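PDB 1FIU: type II restriction enzyme ngomi from Neisseria gonorrhoeae, which cuts double-stranded DNA at the sequence 5'-GCCGGC-3' after the first G, working as a magnesium-dependent homotetrameric type II restriction endonuclease. Local coordinates for residues I[23-26]-I[27-31]; I[102-105]-I[106-110]; I[150-153]-I[154-157]; I[194-197]-I[198-201]; I[243-246]-I[247-250]. All coordinates share one frame; numbering follows the deposited sequence.

Contact 1 of 5, residues I[23-26]-I[27-31]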
# COMPACT_ATOMS: atom_id res chain seq x y z
N ALA I 23 25.65 8.91 28.69
CA ALA I 23 26.34 9.48 29.86
C ALA I 23 25.42 10.52 30.47
O ALA I 23 24.28 10.69 30.03
CB ALA I 23 27.65 10.11 29.45
N THR I 24 25.91 11.22 31.49
CA THR I 24 25.10 12.23 32.18
C THR I 24 25.86 13.55 32.13
O THR I 24 27.07 13.56 32.32
CB THR I 24 24.89 11.83 33.67
OG1 THR I 24 24.29 10.53 33.74
CG2 THR I 24 24.02 12.83 34.38
N ASN I 25 25.17 14.67 31.85
CA ASN I 25 25.91 15.93 31.82
C ASN I 25 25.95 16.55 33.22
O ASN I 25 25.40 15.98 34.18
CB ASN I 25 25.36 16.93 30.78
CG ASN I 25 23.99 17.49 31.12
OD1 ASN I 25 23.48 17.35 32.22
ND2 ASN I 25 23.40 18.17 30.15
N ASN I 26 26.60 17.70 33.35
CA ASN I 26 26.72 18.32 34.67
C ASN I 26 25.44 18.96 35.24
O ASN I 26 25.50 19.59 36.31
CB ASN I 26 27.89 19.32 34.68
CG ASN I 26 27.68 20.50 33.77
OD1 ASN I 26 26.57 20.77 33.31
ND2 ASN I 26 28.76 21.24 33.52
N ARG I 27 24.32 18.81 34.55
CA ARG I 27 23.03 19.31 35.03
C ARG I 27 22.13 18.10 35.32
O ARG I 27 20.92 18.23 35.57
CB ARG I 27 22.37 20.23 34.00
CG ARG I 27 23.14 21.50 33.79
CD ARG I 27 22.45 22.45 32.81
NE ARG I 27 23.38 23.54 32.50
CZ ARG I 27 23.56 24.62 33.25
NH1 ARG I 27 22.86 24.80 34.37
NH2 ARG I 27 24.48 25.51 32.90
N GLY I 28 22.72 16.92 35.29
CA GLY I 28 22.00 15.71 35.60
C GLY I 28 21.16 15.07 34.51
O GLY I 28 20.46 14.09 34.76
N VAL I 29 21.25 15.60 33.29
CA VAL I 29 20.46 15.05 32.17
C VAL I 29 21.20 13.91 31.45
O VAL I 29 22.33 14.10 31.00
CB VAL I 29 20.17 16.12 31.10
CG1 VAL I 29 19.20 15.54 30.06
CG2 VAL I 29 19.58 17.39 31.74
N VAL I 30 20.56 12.75 31.36
CA VAL I 30 21.17 11.61 30.67
C VAL I 30 21.04 11.87 29.17
O VAL I 30 20.04 12.41 28.71
CB VAL I 30 20.51 10.30 31.14
CG1 VAL I 30 21.05 9.10 30.33
CG2 VAL I 30 20.85 10.11 32.62
N SER I 31 22.07 11.48 28.42
CA SER I 31 22.16 11.79 27.00
C SER I 31 21.12 11.26 26.02
O SER I 31 21.14 11.66 24.85
CB SER I 31 23.55 11.44 26.48
OG SER I 31 23.78 10.07 26.64

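Contact 2 of 5, residues I[102-105]-I[106-110]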
# COMPACT_ATOMS: atom_id res chain seq x y z
N ARG I 102 24.52 5.76 -2.19
CA ARG I 102 23.28 5.88 -2.95
C ARG I 102 23.24 4.63 -3.84
O ARG I 102 24.26 4.24 -4.43
CB ARG I 102 23.31 7.16 -3.79
CG ARG I 102 23.54 8.41 -2.94
CD ARG I 102 23.88 9.64 -3.77
NE ARG I 102 24.43 10.72 -2.94
CZ ARG I 102 24.91 11.86 -3.41
NH1 ARG I 102 24.90 12.10 -4.72
NH2 ARG I 102 25.41 12.77 -2.58
N LEU I 103 22.08 4.00 -3.92
CA LEU I 103 21.93 2.79 -4.71
C LEU I 103 22.72 1.60 -4.15
O LEU I 103 22.97 0.63 -4.86
CB LEU I 103 22.34 3.03 -6.18
CG LEU I 103 21.38 3.85 -7.05
CD1 LEU I 103 21.89 3.83 -8.50
CD2 LEU I 103 19.96 3.29 -6.99
N GLU I 104 23.11 1.68 -2.88
CA GLU I 104 23.82 0.57 -2.24
C GLU I 104 22.89 -0.64 -2.29
O GLU I 104 23.34 -1.76 -2.55
CB GLU I 104 24.16 0.90 -0.78
CG GLU I 104 24.58 -0.29 0.11
CD GLU I 104 25.92 -0.91 -0.26
OE1 GLU I 104 26.74 -0.22 -0.92
OE2 GLU I 104 26.18 -2.07 0.12
N ILE I 105 21.59 -0.43 -2.05
CA ILE I 105 20.67 -1.57 -2.08
C ILE I 105 20.56 -2.22 -3.45
O ILE I 105 20.15 -3.38 -3.53
CB ILE I 105 19.20 -1.27 -1.63
CG1 ILE I 105 18.61 -0.15 -2.48
CG2 ILE I 105 19.14 -1.01 -0.14
CD1 ILE I 105 17.12 -0.06 -2.34
N ALA I 106 20.91 -1.50 -4.52
CA ALA I 106 20.84 -2.10 -5.86
C ALA I 106 21.97 -3.09 -6.08
O ALA I 106 22.03 -3.74 -7.13
CB ALA I 106 20.85 -1.03 -6.95
N ARG I 107 22.88 -3.21 -5.12
CA ARG I 107 23.94 -4.19 -5.26
C ARG I 107 23.41 -5.56 -4.84
O ARG I 107 24.11 -6.57 -4.98
CB ARG I 107 25.14 -3.83 -4.38
CG ARG I 107 25.64 -2.41 -4.64
CD ARG I 107 27.10 -2.22 -4.25
NE ARG I 107 27.38 -2.56 -2.86
CZ ARG I 107 28.57 -2.35 -2.29
NH1 ARG I 107 29.55 -1.82 -2.99
NH2 ARG I 107 28.76 -2.68 -1.02
N TYR I 108 22.17 -5.60 -4.35
CA TYR I 108 21.57 -6.85 -3.88
C TYR I 108 20.45 -7.30 -4.79
O TYR I 108 19.74 -6.51 -5.40
CB TYR I 108 21.11 -6.69 -2.43
CG TYR I 108 22.28 -6.21 -1.61
CD1 TYR I 108 22.38 -4.89 -1.24
CD2 TYR I 108 23.37 -7.05 -1.39
CE1 TYR I 108 23.57 -4.38 -0.67
CE2 TYR I 108 24.55 -6.57 -0.84
CZ TYR I 108 24.65 -5.24 -0.48
OH TYR I 108 25.84 -4.74 0.01
N GLN I 109 20.33 -8.61 -4.87
CA GLN I 109 19.41 -9.22 -5.78
C GLN I 109 17.99 -8.70 -5.88
O GLN I 109 17.51 -8.41 -6.97
CB GLN I 109 19.40 -10.71 -5.49
CG GLN I 109 19.11 -11.51 -6.69
CD GLN I 109 19.37 -12.97 -6.44
OE1 GLN I 109 20.49 -13.38 -6.08
NE2 GLN I 109 18.34 -13.78 -6.61
N GLN I 110 17.31 -8.57 -4.74
CA GLN I 110 15.92 -8.14 -4.79
C GLN I 110 15.70 -6.73 -5.26
O GLN I 110 14.57 -6.37 -5.58
CB GLN I 110 15.25 -8.31 -3.42
CG GLN I 110 15.47 -9.66 -2.79
CD GLN I 110 16.53 -9.60 -1.72
OE1 GLN I 110 17.70 -9.31 -2.00
NE2 GLN I 110 16.12 -9.84 -0.47

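Contact 3 of 5, residues I[150-153]-I[154-157]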
# COMPACT_ATOMS: atom_id res chain seq x y z
N ASP I 150 27.34 -24.84 -6.17
CA ASP I 150 26.54 -26.02 -6.42
C ASP I 150 26.98 -27.17 -5.49
O ASP I 150 26.16 -27.98 -5.06
CB ASP I 150 26.69 -26.44 -7.89
CG ASP I 150 25.88 -25.57 -8.82
OD1 ASP I 150 25.26 -24.59 -8.34
OD2 ASP I 150 25.87 -25.87 -10.03
N ALA I 151 28.28 -27.23 -5.17
CA ALA I 151 28.78 -28.27 -4.29
C ALA I 151 28.24 -28.16 -2.86
O ALA I 151 28.18 -29.17 -2.15
CB ALA I 151 30.34 -28.26 -4.29
N GLU I 152 27.87 -26.93 -2.45
CA GLU I 152 27.30 -26.72 -1.12
C GLU I 152 25.84 -27.21 -1.17
O GLU I 152 25.36 -27.92 -0.26
CB GLU I 152 27.35 -25.23 -0.74
CG GLU I 152 26.61 -24.86 0.55
CD GLU I 152 27.05 -25.67 1.74
OE1 GLU I 152 28.19 -26.20 1.72
OE2 GLU I 152 26.26 -25.77 2.72
N ILE I 153 25.13 -26.83 -2.22
CA ILE I 153 23.75 -27.29 -2.38
C ILE I 153 23.77 -28.81 -2.42
O ILE I 153 22.93 -29.48 -1.81
CB ILE I 153 23.12 -26.72 -3.70
CG1 ILE I 153 22.89 -25.21 -3.52
CG2 ILE I 153 21.74 -27.41 -4.01
CD1 ILE I 153 22.57 -24.45 -4.80
N ASN I 154 24.75 -29.37 -3.12
CA ASN I 154 24.86 -30.81 -3.28
C ASN I 154 25.71 -31.49 -2.21
O ASN I 154 26.10 -32.65 -2.36
CB ASN I 154 25.50 -31.13 -4.65
CG ASN I 154 24.62 -30.75 -5.82
OD1 ASN I 154 23.38 -30.72 -5.72
ND2 ASN I 154 25.25 -30.49 -6.97
N ARG I 155 25.96 -30.80 -1.10
CA ARG I 155 26.85 -31.37 -0.09
C ARG I 155 26.56 -32.80 0.32
O ARG I 155 27.48 -33.63 0.45
CB ARG I 155 26.89 -30.45 1.13
CG ARG I 155 27.83 -30.93 2.22
CD ARG I 155 28.67 -29.77 2.73
NE ARG I 155 27.88 -28.68 3.29
CZ ARG I 155 27.21 -28.73 4.44
NH1 ARG I 155 27.23 -29.82 5.19
NH2 ARG I 155 26.54 -27.65 4.84
N ASN I 156 25.28 -33.14 0.51
CA ASN I 156 24.93 -34.48 0.93
C ASN I 156 24.38 -35.40 -0.16
O ASN I 156 24.51 -36.63 -0.09
CB ASN I 156 23.93 -34.42 2.11
CG ASN I 156 24.49 -33.63 3.31
OD1 ASN I 156 25.66 -33.78 3.68
ND2 ASN I 156 23.64 -32.81 3.94
N GLU I 157 23.76 -34.81 -1.19
CA GLU I 157 23.13 -35.57 -2.26
C GLU I 157 23.25 -34.76 -3.54
O GLU I 157 23.35 -33.54 -3.50
CB GLU I 157 21.64 -35.75 -1.97
CG GLU I 157 21.27 -36.32 -0.62
CD GLU I 157 19.76 -36.34 -0.41
OE1 GLU I 157 19.11 -37.33 -0.81
OE2 GLU I 157 19.23 -35.35 0.14
O HOH W 1 22.84 -32.13 -0.51

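Contact 4 of 5, residues I[194-197]-I[198-201]. With nucleotides of chain D.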
# COMPACT_ATOMS: atom_id res chain seq x y z
N ARG I 194 10.02 12.91 12.81
CA ARG I 194 11.17 12.35 12.09
C ARG I 194 11.26 10.82 12.14
O ARG I 194 11.97 10.22 11.34
CB ARG I 194 12.48 12.98 12.61
CG ARG I 194 12.76 12.87 14.13
CD ARG I 194 14.15 13.57 14.44
NE ARG I 194 14.45 13.73 15.87
CZ ARG I 194 14.87 12.76 16.68
NH1 ARG I 194 15.07 11.53 16.22
NH2 ARG I 194 15.07 13.02 17.98
N ALA I 195 10.54 10.17 13.05
CA ALA I 195 10.62 8.72 13.13
C ALA I 195 9.89 8.03 11.98
O ALA I 195 10.11 6.85 11.71
CB ALA I 195 10.05 8.22 14.48
N GLN I 196 9.03 8.78 11.29
CA GLN I 196 8.23 8.19 10.21
C GLN I 196 9.03 7.81 8.98
O GLN I 196 8.50 7.11 8.10
CB GLN I 196 7.06 9.12 9.83
CG GLN I 196 6.16 9.47 11.03
CD GLN I 196 5.74 8.27 11.87
OE1 GLN I 196 5.32 7.24 11.35
NE2 GLN I 196 5.86 8.40 13.19
N ASN I 197 10.26 8.28 8.87
CA ASN I 197 11.05 7.87 7.70
C ASN I 197 11.33 6.35 7.75
O ASN I 197 11.61 5.76 6.71
CB ASN I 197 12.35 8.68 7.53
CG ASN I 197 13.39 8.49 8.65
OD1 ASN I 197 12.99 7.90 9.77
ND2 ASN I 197 14.57 8.91 8.49
N ALA I 198 11.20 5.71 8.93
CA ALA I 198 11.39 4.25 9.02
C ALA I 198 10.22 3.58 8.28
O ALA I 198 10.38 2.52 7.65
CB ALA I 198 11.42 3.79 10.49
N ARG I 199 9.04 4.20 8.34
CA ARG I 199 7.89 3.65 7.65
C ARG I 199 7.98 3.84 6.14
O ARG I 199 7.64 2.91 5.37
CB ARG I 199 6.57 4.29 8.15
CG ARG I 199 6.20 3.93 9.59
CD ARG I 199 4.81 4.46 9.97
NE ARG I 199 4.57 4.50 11.42
CZ ARG I 199 4.05 3.52 12.15
NH1 ARG I 199 3.68 2.36 11.59
NH2 ARG I 199 3.85 3.70 13.45
N SER I 200 8.43 5.01 5.68
CA SER I 200 8.51 5.21 4.24
C SER I 200 9.61 4.34 3.64
O SER I 200 9.43 3.79 2.53
CB SER I 200 8.71 6.69 3.92
OG SER I 200 9.86 7.20 4.55
N GLU I 201 10.71 4.17 4.36
CA GLU I 201 11.78 3.32 3.85
C GLU I 201 11.29 1.87 3.81
O GLU I 201 11.55 1.15 2.85
CB GLU I 201 13.06 3.52 4.69
CG GLU I 201 13.77 4.82 4.26
CD GLU I 201 15.00 5.20 5.10
OE1 GLU I 201 15.85 4.32 5.36
OE2 GLU I 201 15.12 6.40 5.47
P DC D 2 19.53 9.37 14.99
OP1 DC D 2 19.98 8.24 15.82
OP2 DC D 2 18.19 9.33 14.35
O5' DC D 2 19.57 10.69 15.87
C5' DC D 2 20.76 11.04 16.55
C4' DC D 2 20.58 12.35 17.29
O4' DC D 2 20.36 13.43 16.36
C3' DC D 2 19.45 12.40 18.33
O3' DC D 2 20.08 12.82 19.57
C2' DC D 2 18.41 13.31 17.68
C1' DC D 2 19.22 14.19 16.74
N1 DC D 2 18.51 14.57 15.51
C2 DC D 2 18.22 15.92 15.26
O2 DC D 2 18.65 16.80 16.07
N3 DC D 2 17.49 16.26 14.15
C4 DC D 2 17.09 15.30 13.29
N4 DC D 2 16.35 15.66 12.21
C5 DC D 2 17.42 13.93 13.49
C6 DC D 2 18.12 13.60 14.61
P DG D 3 19.35 13.79 20.64
OP1 DG D 3 20.33 13.81 21.74
OP2 DG D 3 17.93 13.41 20.93
O5' DG D 3 19.30 15.21 19.94
C5' DG D 3 20.43 16.06 19.88
C4' DG D 3 20.06 17.44 20.39
O4' DG D 3 19.12 18.07 19.50
C3' DG D 3 19.39 17.44 21.77
O3' DG D 3 19.88 18.57 22.49
C2' DG D 3 17.91 17.47 21.45
C1' DG D 3 17.83 18.17 20.10
N9 DG D 3 16.87 17.54 19.19
C8 DG D 3 16.50 16.22 19.15
N7 DG D 3 15.61 15.95 18.23
C5 DG D 3 15.39 17.18 17.61
C6 DG D 3 14.53 17.52 16.53
O6 DG D 3 13.81 16.78 15.86
N1 DG D 3 14.59 18.88 16.24
C2 DG D 3 15.41 19.79 16.89
N2 DG D 3 15.35 21.07 16.47
N3 DG D 3 16.23 19.48 17.87
C4 DG D 3 16.16 18.17 18.19
OP3 DC D 1 18.42 9.04 8.11
P DC D 1 18.32 8.68 9.57
OP1 DC D 1 16.97 8.99 10.20
OP2 DC D 1 18.82 7.29 9.88
O5' DC D 1 19.36 9.67 10.35
C5' DC D 1 20.70 9.26 10.61
C4' DC D 1 21.34 10.16 11.63
O4' DC D 1 21.61 11.44 11.00
C3' DC D 1 20.44 10.48 12.82
O3' DC D 1 20.69 9.63 13.91
C2' DC D 1 20.78 11.93 13.18
C1' DC D 1 21.41 12.51 11.93
N1 DC D 1 20.46 13.47 11.30
C2 DC D 1 20.57 14.82 11.63
O2 DC D 1 21.41 15.16 12.47
N3 DC D 1 19.75 15.73 11.02
C4 DC D 1 18.83 15.31 10.14
N4 DC D 1 18.05 16.23 9.56
C5 DC D 1 18.68 13.93 9.81
C6 DC D 1 19.51 13.05 10.41

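Contact 5 of 5, residues I[243-246]-I[247-250]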
# COMPACT_ATOMS: atom_id res chain seq x y z
N HIS I 243 14.36 -2.44 21.60
CA HIS I 243 14.85 -1.41 22.51
C HIS I 243 16.24 -1.78 23.03
O HIS I 243 16.50 -2.95 23.37
CB HIS I 243 13.87 -1.26 23.70
CG HIS I 243 14.10 -0.01 24.50
ND1 HIS I 243 14.87 0.02 25.65
CD2 HIS I 243 13.73 1.27 24.28
CE1 HIS I 243 14.97 1.27 26.08
NE2 HIS I 243 14.28 2.05 25.27
N PHE I 244 17.11 -0.78 23.12
CA PHE I 244 18.48 -1.01 23.56
C PHE I 244 18.62 -1.50 25.00
O PHE I 244 19.66 -2.06 25.36
CB PHE I 244 19.35 0.25 23.34
CG PHE I 244 19.43 1.17 24.54
CD1 PHE I 244 20.67 1.46 25.11
CD2 PHE I 244 18.29 1.78 25.08
CE1 PHE I 244 20.78 2.35 26.18
CE2 PHE I 244 18.40 2.67 26.16
CZ PHE I 244 19.64 2.95 26.70
N ALA I 245 17.58 -1.31 25.81
CA ALA I 245 17.64 -1.73 27.21
C ALA I 245 16.23 -1.97 27.72
O ALA I 245 15.75 -1.33 28.65
CB ALA I 245 18.33 -0.63 28.04
N LEU I 246 15.58 -2.96 27.13
CA LEU I 246 14.20 -3.21 27.47
C LEU I 246 13.92 -3.60 28.92
O LEU I 246 12.96 -3.10 29.51
CB LEU I 246 13.61 -4.29 26.54
CG LEU I 246 12.08 -4.34 26.60
CD1 LEU I 246 11.47 -3.27 25.69
CD2 LEU I 246 11.60 -5.70 26.17
N TYR I 247 14.75 -4.49 29.46
CA TYR I 247 14.57 -4.97 30.84
C TYR I 247 14.67 -3.81 31.82
O TYR I 247 13.88 -3.73 32.77
CB TYR I 247 15.64 -6.01 31.17
CG TYR I 247 15.72 -7.14 30.14
CD1 TYR I 247 16.94 -7.77 29.89
CD2 TYR I 247 14.59 -7.54 29.42
CE1 TYR I 247 17.04 -8.77 28.92
CE2 TYR I 247 14.68 -8.54 28.44
CZ TYR I 247 15.91 -9.14 28.19
OH TYR I 247 16.04 -10.09 27.20
N GLU I 248 15.63 -2.93 31.60
CA GLU I 248 15.85 -1.78 32.46
C GLU I 248 14.70 -0.78 32.34
O GLU I 248 14.26 -0.20 33.34
CB GLU I 248 17.19 -1.13 32.14
CG GLU I 248 18.39 -2.05 32.39
CD GLU I 248 18.62 -3.11 31.31
OE1 GLU I 248 17.87 -3.15 30.30
OE2 GLU I 248 19.56 -3.92 31.48
N LEU I 249 14.20 -0.58 31.11
CA LEU I 249 13.07 0.30 30.89
C LEU I 249 11.86 -0.23 31.67
O LEU I 249 11.16 0.52 32.35
CB LEU I 249 12.69 0.36 29.40
CG LEU I 249 11.38 1.06 29.01
CD1 LEU I 249 11.29 2.49 29.54
CD2 LEU I 249 11.33 1.08 27.48
N GLU I 250 11.63 -1.54 31.57
CA GLU I 250 10.50 -2.16 32.26
C GLU I 250 10.65 -2.00 33.78
O GLU I 250 9.67 -1.68 34.46
CB GLU I 250 10.40 -3.65 31.93
CG GLU I 250 9.20 -4.35 32.55
CD GLU I 250 9.16 -5.85 32.25
OE1 GLU I 250 10.23 -6.48 32.12
OE2 GLU I 250 8.04 -6.40 32.17

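Contact 1 of 5, residues I[23-26]-I[27-31]
Thr24 and Val30 face each other across a short hairpin whose two arms run nearly antiparallel, their end-to-end directions 162° apart. Ser31 N donates to Ala23 O at 2.8 Å and Asn25 N to Val29 O at 3.0 Å; between these bonds a single beta bridge pairs Thr24 with Val30. The chain reverses in a type I beta turn from Asn25 to Gly28, closed by Gly28 N to Asn25 O at 3.0 Å. Gly28 takes the left-handed backbone (phi 83°) that a glycine accommodates easily, which makes this a type I turn with a G1 bulge, in the loop between helices 4-18 and 38-50. Asn25 braces it from within. With chi1 at 69°, its CG sits between the backbone N and the carbonyl carbon, which brings OD1 back over the turn. That oxygen accepts from Arg27 N at 2.9 Å, an Asx turn, and from Val29 N at 3.0 Å, the two donors arriving from opposite faces of the amide plane. Ser31 OG receives Ala23 N at 3.0 Å and is also bonded to Ile21 O. Thr24 CG2 rests on the Gly28 backbone, while its OG1 meets Val30 CG2 at 3.6 Å; Val29 and Val30 reach helix 38-50 at Phe41 and Ala44.

Contact 2 of 5, residues I[102-105]-I[106-110]
Glu104 OE2 accepts a hydrogen bond from Tyr108 OH at 2.7 Å. The hydroxyl meets OE2 nearly along its C-O bond, and OE2 lies at the edge of the tyrosine ring, in its plane. The same oxygen forms a salt bridge with Arg107 NH2 at 2.9 Å, but the N-H...O angle of 126° marks the hydrogen bond as weak. The 63° between carboxylate and guanidinium is consistent with this, as Glu104 OE1 lies over a face of the guanidinium, 3.1 Å from Arg107 CZ, instead of at its edge. Glu104 reaches both partners because its chain, with CG anti to the backbone N, bends at chi2 (68°) and folds back over the turn.

The backbone here coils in a short 3-10 turn within the loop between strand 92-96 and helix 113-121. Arg107 N bonds to Glu104 O at 3.0 Å and Tyr108 N to Ile105 O at 3.1 Å, both spanning three residues. Leu103 CB lies 4.4 Å from Ala106 CB. Outward, Ile105 and Ala106 touch helix 113-121 at Leu114 and Thr115, while Tyr108 rests on Ile142 and Thr144 of strand 141-145.

Lys95 makes a further salt bridge to Glu104 OE2, so two cations and a hydroxyl converge on one buried carboxylate oxygen, which would probably favour the charged form of Glu104.

Contact 3 of 5, residues I[150-153]-I[154-157]
The C-terminal end of the short helix 150-153, where the chain leaves helical geometry at Asn154, is fastened by a salt bridge between Glu152 and Arg155. The grip is side-on and doubled: Arg155 NE donates to Glu152 OE1 at 3.0 Å, with an N-H...O angle of 166°, and Arg155 NH2 to Glu152 OE2 at 2.8 Å. Both oxygens lie close to the guanidinium plane. OE2 uses its syn lone pair, whereas NE approaches OE1 from the syn side but off the carboxylate plane, in keeping with the 38° between the two groups. The side chains run alongside each other because Glu152 bends at chi2 (55°) and Arg155 at chi2 and chi3.

Two backbone bonds continue the coil, Asn154 N to Asp150 O at 2.8 Å and Arg155 N to Glu152 O at 3.1 Å. A water accepts from Glu157 N at 2.9 Å and lies 3.0 Å from Ile153 O, to which it probably donates. Asn154 OD1 accepts from the backbone of Leu159 and Val160. At the interface with the second subunit, its His86 bonds to Ile153 O and packs on Arg155, and its Ile87 meets Glu152. The opposite charges probably neutralise each other locally, and the paired hydrogen bonds probably restrict rotation of both flat groups.

Contact 4 of 5, residues I[194-197]-I[198-201]
The backbone winds into the start of helix 197-208, with Ser200 N bonded to Gln196 O at 3.2 Å and Glu201 N to Asn197 O at 3.0 Å. Alongside this first turn, Gln196 OE1 accepts from Arg199 NE at 2.8 Å. The donor lies in the plane of the amide carbonyl, and amide and guanidinium, 13° apart, are nearly coplanar; an N-H...O angle of 135° shows that the bond is nonetheless bent. The glutamine turns at chi2 to bring OE1 alongside the extended arginine. Gln196 NE2 is held by Ser192 O and Ser230 O, while Arg199 pairs with Glu237.

Arg194 and Asn197 turn to the DNA. Arg194, extended from CG to NE, meets the edge of guanine DG3 of chain D: NE donates to O6 at 3.1 Å and NH2 to N7 at 3.0 Å. This two-point pattern on the major-groove edge is the classic arginine recognition of guanine. Asn197 ND2 donates to OP1 of DC1 of chain D at 2.9 Å, a nearly straight hydrogen bond (159°) to the terminal 5'-phosphate left by cleavage. Its OD1 accepts from Lys187, which helps fix the amide's orientation. The Glu201 side chain comes within about 4 Å of a bound magnesium ion and about 5 Å of the side chain of Asp140, a magnesium ligand, nearest atoms in each case.

Helix 225-232 packs against this turn through Ile231 on Ala198 and Arg199. Gln196 packs on Ser200 of the third subunit, and Ser200 on its Gln196, while Lys187, at the end of strand 179-187, joins the helix start to the central sheet.

Contact 5 of 5, residues I[243-246]-I[247-250]
His243 holds CG anti to its backbone N (chi1 -166°), and Leu249 does likewise (chi1 170°), torsions that bring the imidazole ring and the leucine methyl together across the N-terminal end of helix 246-256. Here strand 240-243 of the central sheet passes into the helix, with Ala245 at the N-cap position. Leu249 CD2 sits over the centre of the imidazole, 3.9 Å from the centroid of the His243 ring and 11° off its normal, a CH-pi contact made squarely over the face. His243 NE2, bonded to Glu222 O, helps set the ring's rotation.

The helix is opened by Leu249 N to Ala245 O at 3.0 Å, nearly in line with the carbonyl bond, and followed by Glu250 N to Leu246 O at 2.9 Å. At the cap itself Leu246 N is bonded to Asp276 OD1, so an acidic side chain serves one of the helix's first N-H groups. Leu249 also packs on Ile43 of helix 38-50 and Phe265 of helix 259-270, while Tyr247 touches Ala165 of the second subunit. Glu248 folds back through chi2, and its OE1, paired with Arg9 in a salt bridge, lies 3.4 Å from Ala245 CB.

Each of the five contacts closes a local turn within a single continuous stretch, and along the chain they follow in series, with none nested and none crossing. Contact 1 reverses the loop between helices 4-18 and 38-50. Contact 2 shapes the link from strand 92-96 to helix 113-121, and contact 3 ends helix 150-153 before the long loop to strand 179-187. Contacts 4 and 5 both start helices that follow sheet strands, 197-208 and 246-256. Contacts 1 and 3 lie on opposite sides of the chain's centre, their own centres 56 Å apart. Helix 38-50 is packed by both contacts 1 and 5, while contacts 3 and 5 both touch the second subunit.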